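Local coordinates for peptide synthetase, module 7 (Actinoplanes teichomyceticus, PDB 4TX3), which probably serves as the condensation-like X domain that recruits cytochrome P450 enzymes to the carrier-bound peptide during teicoplanin assembly, at residues B[23-26]-B[27-31]; B[30-33]-B[34-38]; B[66-69]-B[70-73]; B[96-99]-B[100-104]. All blocks are in the same frame, centred on the assembly; numbering follows the deposited sequence.

Interaction 1: residues B[23-26]-B[27-31]. With SO4 (sulfate ion), chain F.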
loop_
_atom_site.group_PDB
_atom_site.type_symbol
_atom_site.label_atom_id
_atom_site.label_comp_id
_atom_site.label_asym_id
_atom_site.label_seq_id
_atom_site.Cartn_x
_atom_site.Cartn_y
_atom_site.Cartn_z
ATOM N N GLN B 23 -19.095 4.479 -17.582
ATOM C CA GLN B 23 -20.132 3.442 -17.472
ATOM C C GLN B 23 -21.103 3.435 -18.668
ATOM O O GLN B 23 -21.443 2.373 -19.213
ATOM C CB GLN B 23 -20.939 3.625 -16.185
ATOM C CG GLN B 23 -20.189 3.357 -14.891
ATOM C CD GLN B 23 -21.066 3.607 -13.667
ATOM O OE1 GLN B 23 -21.676 4.668 -13.538
ATOM N NE2 GLN B 23 -21.145 2.621 -12.776
ATOM N N LEU B 24 -21.562 4.627 -19.051
ATOM C CA LEU B 24 -22.482 4.777 -20.170
ATOM C C LEU B 24 -21.886 4.226 -21.468
ATOM O O LEU B 24 -22.607 3.647 -22.283
ATOM C CB LEU B 24 -22.868 6.245 -20.351
ATOM C CG LEU B 24 -23.869 6.560 -21.469
ATOM C CD1 LEU B 24 -25.164 5.832 -21.235
ATOM C CD2 LEU B 24 -24.097 8.070 -21.590
ATOM N N ARG B 25 -20.578 4.391 -21.662
ATOM C CA ARG B 25 -19.954 3.828 -22.851
ATOM C C ARG B 25 -19.904 2.312 -22.749
ATOM O O ARG B 25 -20.207 1.610 -23.710
ATOM C CB ARG B 25 -18.552 4.374 -23.073
ATOM C CG ARG B 25 -17.926 3.809 -24.346
ATOM C CD ARG B 25 -16.632 4.506 -24.716
ATOM N NE ARG B 25 -15.828 3.631 -25.552
ATOM C CZ ARG B 25 -15.868 3.633 -26.878
ATOM N NH1 ARG B 25 -16.666 4.494 -27.522
ATOM N NH2 ARG B 25 -15.097 2.780 -27.555
ATOM N N ALA B 26 -19.523 1.812 -21.579
ATOM C CA ALA B 26 -19.563 0.381 -21.329
ATOM C C ALA B 26 -20.967 -0.165 -21.594
ATOM O O ALA B 26 -21.123 -1.166 -22.287
ATOM C CB ALA B 26 -19.122 0.071 -19.897
ATOM N N TRP B 27 -21.982 0.516 -21.068
ATOM C CA TRP B 27 -23.362 0.064 -21.194
ATOM C C TRP B 27 -23.798 0.028 -22.658
ATOM O O TRP B 27 -24.346 -0.969 -23.126
ATOM C CB TRP B 27 -24.283 0.971 -20.383
ATOM C CG TRP B 27 -25.694 0.470 -20.164
ATOM C CD1 TRP B 27 -26.140 -0.270 -19.118
ATOM C CD2 TRP B 27 -26.833 0.721 -20.989
ATOM N NE1 TRP B 27 -27.483 -0.513 -19.241
ATOM C CE2 TRP B 27 -27.935 0.084 -20.384
ATOM C CE3 TRP B 27 -27.030 1.418 -22.187
ATOM C CZ2 TRP B 27 -29.214 0.123 -20.927
ATOM C CZ3 TRP B 27 -28.301 1.460 -22.731
ATOM C CH2 TRP B 27 -29.378 0.815 -22.104
ATOM N N LEU B 28 -23.544 1.115 -23.376
ATOM C CA LEU B 28 -23.918 1.198 -24.780
ATOM C C LEU B 28 -23.238 0.146 -25.655
ATOM O O LEU B 28 -23.852 -0.393 -26.570
ATOM C CB LEU B 28 -23.606 2.589 -25.317
ATOM C CG LEU B 28 -24.597 3.595 -24.759
ATOM C CD1 LEU B 28 -24.042 4.979 -24.845
ATOM C CD2 LEU B 28 -25.899 3.481 -25.509
ATOM N N LEU B 29 -21.978 -0.155 -25.378
ATOM C CA LEU B 29 -21.238 -1.086 -26.227
ATOM C C LEU B 29 -21.355 -2.508 -25.713
ATOM O O LEU B 29 -20.516 -3.358 -26.007
ATOM C CB LEU B 29 -19.762 -0.685 -26.317
ATOM C CG LEU B 29 -19.491 0.721 -26.861
ATOM C CD1 LEU B 29 -18.014 0.896 -27.170
ATOM C CD2 LEU B 29 -20.360 1.047 -28.077
ATOM N N ALA B 30 -22.398 -2.767 -24.937
ATOM C CA ALA B 30 -22.588 -4.098 -24.373
ATOM C C ALA B 30 -23.218 -5.061 -25.393
ATOM O O ALA B 30 -24.276 -4.779 -25.981
ATOM C CB ALA B 30 -23.434 -4.025 -23.117
ATOM N N ARG B 31 -22.531 -6.183 -25.600
ATOM C CA ARG B 31 -23.009 -7.291 -26.426
ATOM C C ARG B 31 -23.511 -6.868 -27.804
ATOM O O ARG B 31 -24.706 -6.954 -28.072
ATOM C CB ARG B 31 -24.103 -8.049 -25.665
ATOM C CG ARG B 31 -23.601 -8.592 -24.324
ATOM C CD ARG B 31 -24.726 -9.056 -23.424
ATOM N NE ARG B 31 -25.356 -10.281 -23.910
ATOM C CZ ARG B 31 -26.085 -11.102 -23.158
ATOM N NH1 ARG B 31 -26.287 -10.839 -21.871
ATOM N NH2 ARG B 31 -26.608 -12.197 -23.693
HETATM S S SO4 F . -20.045 -6.481 -22.986
HETATM O O1 SO4 F . -20.959 -5.712 -22.141
HETATM O O2 SO4 F . -20.475 -7.877 -23.006
HETATM O O3 SO4 F . -20.089 -5.957 -24.360
HETATM O O4 SO4 F . -18.683 -6.362 -22.451
#

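Interaction 2: residues B[30-33]-B[34-38]. With SO4 (sulfate ion), chain F.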
loop_
_atom_site.group_PDB
_atom_site.type_symbol
_atom_site.label_atom_id
_atom_site.label_comp_id
_atom_site.label_asym_id
_atom_site.label_seq_id
_atom_site.Cartn_x
_atom_site.Cartn_y
_atom_site.Cartn_z
ATOM N N ALA B 30 -22.398 -2.767 -24.937
ATOM C CA ALA B 30 -22.588 -4.098 -24.373
ATOM C C ALA B 30 -23.218 -5.061 -25.393
ATOM O O ALA B 30 -24.276 -4.779 -25.981
ATOM C CB ALA B 30 -23.434 -4.025 -23.117
ATOM N N ARG B 31 -22.531 -6.183 -25.600
ATOM C CA ARG B 31 -23.009 -7.291 -26.426
ATOM C C ARG B 31 -23.511 -6.868 -27.804
ATOM O O ARG B 31 -24.706 -6.954 -28.072
ATOM C CB ARG B 31 -24.103 -8.049 -25.665
ATOM C CG ARG B 31 -23.601 -8.592 -24.324
ATOM C CD ARG B 31 -24.726 -9.056 -23.424
ATOM N NE ARG B 31 -25.356 -10.281 -23.910
ATOM C CZ ARG B 31 -26.085 -11.102 -23.158
ATOM N NH1 ARG B 31 -26.287 -10.839 -21.871
ATOM N NH2 ARG B 31 -26.608 -12.197 -23.693
ATOM N N PRO B 32 -22.592 -6.406 -28.682
ATOM C CA PRO B 32 -22.931 -6.008 -30.057
ATOM C C PRO B 32 -23.141 -7.227 -30.950
ATOM O O PRO B 32 -23.715 -7.147 -32.038
ATOM C CB PRO B 32 -21.708 -5.205 -30.500
ATOM C CG PRO B 32 -20.573 -5.803 -29.721
ATOM C CD PRO B 32 -21.153 -6.226 -28.396
ATOM N N SER B 33 -22.632 -8.350 -30.460
ATOM C CA SER B 33 -22.838 -9.666 -31.031
ATOM C C SER B 33 -22.757 -10.670 -29.901
ATOM O O SER B 33 -22.158 -10.391 -28.856
ATOM C CB SER B 33 -21.796 -9.988 -32.098
ATOM O OG SER B 33 -21.566 -11.384 -32.144
ATOM N N GLU B 34 -23.329 -11.848 -30.107
ATOM C CA GLU B 34 -23.262 -12.865 -29.069
ATOM C C GLU B 34 -22.021 -13.734 -29.253
ATOM O O GLU B 34 -21.803 -14.677 -28.503
ATOM C CB GLU B 34 -24.552 -13.687 -29.061
ATOM C CG GLU B 34 -25.069 -13.950 -27.659
ATOM C CD GLU B 34 -25.657 -12.699 -26.989
ATOM O OE1 GLU B 34 -25.632 -11.584 -27.577
ATOM O OE2 GLU B 34 -26.133 -12.838 -25.842
ATOM N N GLU B 35 -21.198 -13.367 -30.235
ATOM C CA GLU B 35 -19.883 -13.967 -30.453
ATOM C C GLU B 35 -18.770 -12.963 -30.120
ATOM O O GLU B 35 -17.641 -13.094 -30.600
ATOM C CB GLU B 35 -19.735 -14.426 -31.902
ATOM C CG GLU B 35 -20.986 -15.057 -32.493
ATOM C CD GLU B 35 -21.261 -14.559 -33.904
ATOM O OE1 GLU B 35 -21.994 -13.554 -34.054
ATOM O OE2 GLU B 35 -20.738 -15.164 -34.867
ATOM N N THR B 36 -19.111 -11.948 -29.326
ATOM C CA THR B 36 -18.176 -10.921 -28.859
ATOM C C THR B 36 -17.904 -11.086 -27.371
ATOM O O THR B 36 -18.851 -11.116 -26.593
ATOM C CB THR B 36 -18.745 -9.493 -29.073
ATOM O OG1 THR B 36 -19.050 -9.275 -30.456
ATOM C CG2 THR B 36 -17.770 -8.430 -28.592
ATOM N N ARG B 37 -16.643 -11.195 -26.959
ATOM C CA ARG B 37 -16.317 -11.093 -25.524
ATOM C C ARG B 37 -16.773 -9.691 -25.063
ATOM O O ARG B 37 -16.583 -8.734 -25.797
ATOM C CB ARG B 37 -14.821 -11.328 -25.300
ATOM C CG ARG B 37 -14.252 -12.462 -26.171
ATOM C CD ARG B 37 -12.765 -12.700 -25.906
ATOM N NE ARG B 37 -12.518 -13.076 -24.512
ATOM C CZ ARG B 37 -11.343 -12.982 -23.883
ATOM N NH1 ARG B 37 -10.268 -12.512 -24.514
ATOM N NH2 ARG B 37 -11.248 -13.341 -22.606
ATOM N N GLY B 38 -17.303 -9.498 -23.857
ATOM C CA GLY B 38 -16.924 -10.180 -22.650
ATOM C C GLY B 38 -15.876 -9.249 -22.050
ATOM O O GLY B 38 -14.739 -9.674 -21.825
HETATM S S SO4 F . -20.045 -6.481 -22.986
HETATM O O1 SO4 F . -20.959 -5.712 -22.141
HETATM O O2 SO4 F . -20.475 -7.877 -23.006
HETATM O O3 SO4 F . -20.089 -5.957 -24.360
HETATM O O4 SO4 F . -18.683 -6.362 -22.451
#

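Interaction 3: residues B[66-69]-B[70-73]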
loop_
_atom_site.group_PDB
_atom_site.type_symbol
_atom_site.label_atom_id
_atom_site.label_comp_id
_atom_site.label_asym_id
_atom_site.label_seq_id
_atom_site.Cartn_x
_atom_site.Cartn_y
_atom_site.Cartn_z
ATOM N N ARG B 66 -20.756 -3.827 1.485
ATOM C CA ARG B 66 -19.860 -2.694 1.686
ATOM C C ARG B 66 -19.839 -1.758 0.471
ATOM O O ARG B 66 -19.823 -0.537 0.638
ATOM C CB ARG B 66 -18.454 -3.217 2.004
ATOM C CG ARG B 66 -17.362 -2.183 2.221
ATOM C CD ARG B 66 -16.113 -2.886 2.760
ATOM N NE ARG B 66 -14.912 -2.063 2.665
ATOM C CZ ARG B 66 -14.570 -1.131 3.552
ATOM N NH1 ARG B 66 -15.335 -0.897 4.616
ATOM N NH2 ARG B 66 -13.454 -0.433 3.378
ATOM N N HIS B 67 -19.853 -2.333 -0.736
ATOM C CA HIS B 67 -19.735 -1.574 -1.992
ATOM C C HIS B 67 -21.014 -1.598 -2.832
ATOM O O HIS B 67 -21.301 -2.595 -3.493
ATOM C CB HIS B 67 -18.592 -2.124 -2.851
ATOM C CG HIS B 67 -17.253 -2.095 -2.185
ATOM N ND1 HIS B 67 -16.427 -0.992 -2.223
ATOM C CD2 HIS B 67 -16.584 -3.041 -1.483
ATOM C CE1 HIS B 67 -15.314 -1.253 -1.558
ATOM N NE2 HIS B 67 -15.383 -2.489 -1.102
ATOM N N GLU B 68 -21.760 -0.498 -2.836
ATOM C CA GLU B 68 -23.028 -0.430 -3.573
ATOM C C GLU B 68 -22.936 -0.813 -5.047
ATOM O O GLU B 68 -23.849 -1.434 -5.584
ATOM C CB GLU B 68 -23.621 0.971 -3.478
ATOM C CG GLU B 68 -24.205 1.285 -2.130
ATOM C CD GLU B 68 -24.577 2.746 -1.993
ATOM O OE1 GLU B 68 -24.425 3.514 -2.983
ATOM O OE2 GLU B 68 -25.011 3.123 -0.883
ATOM N N ILE B 69 -21.847 -0.437 -5.701
ATOM C CA ILE B 69 -21.741 -0.702 -7.126
ATOM C C ILE B 69 -21.804 -2.199 -7.467
ATOM O O ILE B 69 -22.272 -2.549 -8.549
ATOM C CB ILE B 69 -20.451 -0.090 -7.735
ATOM C CG1 ILE B 69 -20.601 -0.035 -9.264
ATOM C CG2 ILE B 69 -19.169 -0.817 -7.233
ATOM C CD1 ILE B 69 -19.516 0.709 -9.954
ATOM N N LEU B 70 -21.381 -3.073 -6.544
ATOM C CA LEU B 70 -21.501 -4.525 -6.727
ATOM C C LEU B 70 -22.932 -5.082 -6.552
ATOM O O LEU B 70 -23.188 -6.263 -6.830
ATOM C CB LEU B 70 -20.583 -5.252 -5.754
ATOM C CG LEU B 70 -19.079 -5.061 -5.892
ATOM C CD1 LEU B 70 -18.373 -5.963 -4.891
ATOM C CD2 LEU B 70 -18.650 -5.361 -7.309
ATOM N N ARG B 71 -23.850 -4.262 -6.050
ATOM C CA ARG B 71 -25.262 -4.638 -6.018
ATOM C C ARG B 71 -26.058 -3.607 -6.819
ATOM O O ARG B 71 -27.181 -3.250 -6.483
ATOM C CB ARG B 71 -25.785 -4.764 -4.580
ATOM C CG ARG B 71 -25.274 -3.710 -3.611
ATOM C CD ARG B 71 -25.661 -4.048 -2.171
ATOM N NE ARG B 71 -24.942 -3.249 -1.184
ATOM C CZ ARG B 71 -25.367 -2.070 -0.727
ATOM N NH1 ARG B 71 -26.510 -1.554 -1.174
ATOM N NH2 ARG B 71 -24.649 -1.405 0.174
ATOM N N THR B 72 -25.443 -3.121 -7.883
ATOM C CA THR B 72 -26.098 -2.193 -8.776
ATOM C C THR B 72 -26.424 -2.868 -10.111
ATOM O O THR B 72 -25.592 -3.588 -10.661
ATOM C CB THR B 72 -25.219 -0.965 -9.026
ATOM O OG1 THR B 72 -24.857 -0.379 -7.771
ATOM C CG2 THR B 72 -25.959 0.057 -9.856
ATOM N N THR B 73 -27.635 -2.644 -10.615
ATOM C CA THR B 73 -27.980 -3.013 -11.977
ATOM C C THR B 73 -28.164 -1.742 -12.754
ATOM O O THR B 73 -28.225 -0.670 -12.155
ATOM C CB THR B 73 -29.267 -3.855 -12.069
ATOM O OG1 THR B 73 -30.309 -3.226 -11.302
ATOM C CG2 THR B 73 -29.016 -5.274 -11.573
#

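Interaction 4: residues B[96-99]-B[100-104]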
loop_
_atom_site.group_PDB
_atom_site.type_symbol
_atom_site.label_atom_id
_atom_site.label_comp_id
_atom_site.label_asym_id
_atom_site.label_seq_id
_atom_site.Cartn_x
_atom_site.Cartn_y
_atom_site.Cartn_z
ATOM N N VAL B 96 -18.638 -26.719 -7.116
ATOM C CA VAL B 96 -18.696 -27.440 -8.378
ATOM C C VAL B 96 -17.515 -28.397 -8.430
ATOM O O VAL B 96 -16.371 -27.939 -8.418
ATOM C CB VAL B 96 -18.634 -26.462 -9.586
ATOM C CG1 VAL B 96 -18.524 -27.216 -10.895
ATOM C CG2 VAL B 96 -19.833 -25.523 -9.582
ATOM N N PRO B 97 -17.778 -29.720 -8.451
ATOM C CA PRO B 97 -16.664 -30.688 -8.524
ATOM C C PRO B 97 -15.836 -30.467 -9.792
ATOM O O PRO B 97 -16.388 -30.136 -10.856
ATOM C CB PRO B 97 -17.366 -32.054 -8.545
ATOM C CG PRO B 97 -18.727 -31.802 -7.912
ATOM C CD PRO B 97 -19.092 -30.379 -8.333
ATOM N N ALA B 98 -14.520 -30.612 -9.678
ATOM C CA ALA B 98 -13.643 -30.326 -10.806
ATOM C C ALA B 98 -12.356 -31.099 -10.673
ATOM O O ALA B 98 -12.015 -31.554 -9.586
ATOM C CB ALA B 98 -13.353 -28.840 -10.899
ATOM N N THR B 99 -11.643 -31.244 -11.785
ATOM C CA THR B 99 -10.324 -31.868 -11.783
ATOM C C THR B 99 -9.294 -30.866 -12.250
ATOM O O THR B 99 -9.639 -29.851 -12.854
ATOM C CB THR B 99 -10.273 -33.081 -12.698
ATOM O OG1 THR B 99 -10.435 -32.637 -14.054
ATOM C CG2 THR B 99 -11.380 -34.063 -12.344
ATOM N N GLU B 100 -8.024 -31.147 -11.992
ATOM C CA GLU B 100 -6.980 -30.244 -12.458
ATOM C C GLU B 100 -7.039 -30.067 -13.975
ATOM O O GLU B 100 -6.780 -28.977 -14.492
ATOM C CB GLU B 100 -5.598 -30.744 -12.032
ATOM C CG GLU B 100 -5.405 -30.796 -10.525
ATOM C CD GLU B 100 -5.436 -29.416 -9.879
ATOM O OE1 GLU B 100 -5.162 -28.414 -10.572
ATOM O OE2 GLU B 100 -5.731 -29.329 -8.666
ATOM N N GLU B 101 -7.419 -31.122 -14.684
ATOM C CA GLU B 101 -7.336 -31.110 -16.138
ATOM C C GLU B 101 -8.520 -30.390 -16.776
ATOM O O GLU B 101 -8.354 -29.740 -17.808
ATOM C CB GLU B 101 -7.234 -32.541 -16.684
ATOM C CG GLU B 101 -6.566 -33.537 -15.720
ATOM C CD GLU B 101 -5.067 -33.290 -15.501
ATOM O OE1 GLU B 101 -4.517 -32.281 -16.003
ATOM O OE2 GLU B 101 -4.432 -34.112 -14.807
ATOM N N ASP B 102 -9.706 -30.496 -16.177
ATOM C CA ASP B 102 -10.873 -29.837 -16.752
ATOM C C ASP B 102 -11.024 -28.397 -16.239
ATOM O O ASP B 102 -11.743 -27.591 -16.846
ATOM C CB ASP B 102 -12.160 -30.644 -16.485
ATOM C CG ASP B 102 -12.610 -30.618 -15.016
ATOM O OD1 ASP B 102 -12.010 -29.911 -14.175
ATOM O OD2 ASP B 102 -13.599 -31.317 -14.693
ATOM N N LEU B 103 -10.339 -28.087 -15.133
ATOM C CA LEU B 103 -10.464 -26.788 -14.450
ATOM C C LEU B 103 -10.209 -25.545 -15.329
ATOM O O LEU B 103 -11.007 -24.600 -15.282
ATOM C CB LEU B 103 -9.534 -26.736 -13.222
ATOM C CG LEU B 103 -9.595 -25.471 -12.341
ATOM C CD1 LEU B 103 -10.990 -25.250 -11.750
ATOM C CD2 LEU B 103 -8.547 -25.504 -11.234
ATOM N N PRO B 104 -9.115 -25.533 -16.126
ATOM C CA PRO B 104 -8.913 -24.335 -16.959
ATOM C C PRO B 104 -10.105 -24.051 -17.879
ATOM O O PRO B 104 -10.522 -22.897 -18.001
ATOM C CB PRO B 104 -7.672 -24.680 -17.774
ATOM C CG PRO B 104 -6.952 -25.728 -16.952
ATOM C CD PRO B 104 -8.050 -26.533 -16.340
#

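Interaction 1: residues B[23-26]-B[27-31]
Trp27 N reaches Gln23 O at 2.7 Å, the first of three successive i to i+4 hydrogen bonds that carry helix 21-28 to its end. Leu28 N to Leu24 O (2.9 Å) and Leu29 N to Arg25 O (3.0 Å) follow. Leu29 is the first residue to leave helical angles. Leu28 CD1 lies 3.7 Å from Leu24 CG, one turn back. Arg25 runs out extended, CG opposite its own backbone N (chi1 -178°), which lays the guanidinium beside Leu29; there Leu29 CD1 sits 3.4 Å above the guanidinium plane, over its centre, a methyl covering one flat face. Past the helix, Arg31 N donates to sulfate O3 at 2.7 Å, while His142, Arg39 and Arg233 bind the same ion. Residues 23-29 probably correspond to the C1 signature of condensation domains. Gln23 OE1 takes a bond from Thr20 N, just ahead of the helix; Trp27 NE1 donates to Phe74 O and Arg39 to Ala26 O, which join helix 21-28 to the loop after strand 72-73 and the approach to strand 40-49.

Interaction 2: residues B[30-33]-B[34-38]
Arg31 and Glu34 meet obliquely, guanidinium and carboxylate planes 43° apart, with Glu34 OE2 at the guanidinium edge; the pair is a salt bridge, though its atoms are modelled too close for the exact spacing to be trusted. A bend at chi3 (71°) turns the arginine toward the glutamate, and its NH1 has a second partner in Phe115 O. Next along the chain, Pro32 crosses Thr36, four residues on, at about a right angle, Thr36 CG2 lying 4.0 Å from Pro32 CG. Ser33 is the hub between them. Its hydroxyl accepts Glu35 N at 2.8 Å, nearly straight at 164°, which makes an ST turn, and it donates to Glu35 OE1 at 2.9 Å, met from above the carboxylate plane. The same residues form a type I beta turn from Ser33 to Thr36, closed by a weak Thr36 N to Ser33 O bond of 3.5 Å, in the loop leading from helix 21-28 to strand 40-49. Replacing the serine by alanine is likely to leave Glu35 N without this acceptor and the Glu35 carboxylate free to swing. Thr36 OG1 packs 3.3 Å from Ser33 CB and bonds to Pro231 O, fastening the turn to the 230-233 loop.

Interaction 3: residues B[66-69]-B[70-73]
Glu68 O is gripped by two donors from opposite faces of its carbonyl plane, Thr72 OG1 at 2.6 Å and Arg71 N at 2.9 Å. Thr72 carries its hydroxyl opposite its own carbonyl carbon (chi1 -55°), which aims it back at this oxygen. Leu70 N bonds to His67 O at 3.1 Å, and Thr72 N makes a weak bond to Ile69 O at 3.3 Å, so the backbone closes in successive i to i+3 bonds of 3-10 type. Of the side-chain packing, the main element is Arg71 over Glu68: the guanidinium lies across the glutamate stem, with Glu68 CG 3.6 Å from Arg71 NH2 and Glu68 CA above the centre of its plane. The charged ends do not pair. Glu68 OE2 is 4.7 Å from Arg71 NH2 and forms its salt bridge with Arg13, while Arg71 spends its N-H groups on Ala64 O and Ala65 O, near the end of helix 53-66, and on His86 O. His67 NE2 bonds to Asp157 of helix 148-166, and Leu70 packs on Phe154 of that helix. Residues 66-73 fall in the C2 signature (RHExLRTxF) of condensation domains, here a short 3-10 turn joining helix 53-66 to strand 72-73.

Interaction 4: residues B[96-99]-B[100-104]
A reciprocal side-chain-to-backbone exchange of the capping-box type joins Thr99 and Asp102 where strand 96-97 gives way to helix 103-112. Thr99 N donates to Asp102 OD1 at 2.8 Å, arriving from above the carboxylate plane, and Asp102 N returns a bond to Thr99 OG1 at 3.1 Å with an angle of 157°. Both side chains are folded back over their own backbone, the threonine hydroxyl lying between N and carbonyl carbon (chi1 66°) and the aspartate likewise (chi1 71°); this lets them cross at about a right angle and each serve the other's amide. Leu103 N adds an i to i+4 bond to Thr99 O at 3.0 Å. Ala98 CB lies 3.7 Å from Asp102 OD1 and 4.4 Å from Leu103 CD1. The other aspartate oxygen, OD2, makes a salt bridge to Arg106, one turn along the helix. A leucine in place of Asp102 would probably strip Thr99 N of its acceptor and Arg106 of its charge partner. Glu100 OE1 forms a salt bridge with Arg46 of strand 40-49, Leu103 packs on Phe128, and Ala98 bonds through its backbone to Ala129, so the turn opens the beta-alpha-beta crossover from strand 96-97 through helix 103-112 to the parallel strand 123-129.

Overall arrangement
Interactions 1 and 2 are consecutive pieces of one chain path, sharing Ala30 and Arg31 with centres 11 Å apart, and both border the sulfate. That ion, probably from the crystallisation liquor, is also held by His142, in the HRIAADD run that corresponds to the HHxxxDG active-site motif of true condensation domains. Interaction 3 lies about 17 Å from interaction 1, centre to centre, yet touches it: Gln23 NE2 packs on Ile69 CD1 at 3.8 Å, bringing the C1 and C2 signatures together. Interaction 4 stands apart at the edge of the five-stranded sheet; its nearest atoms are about 11 Å from interaction 2 and about 20 Å from interactions 1 and 3.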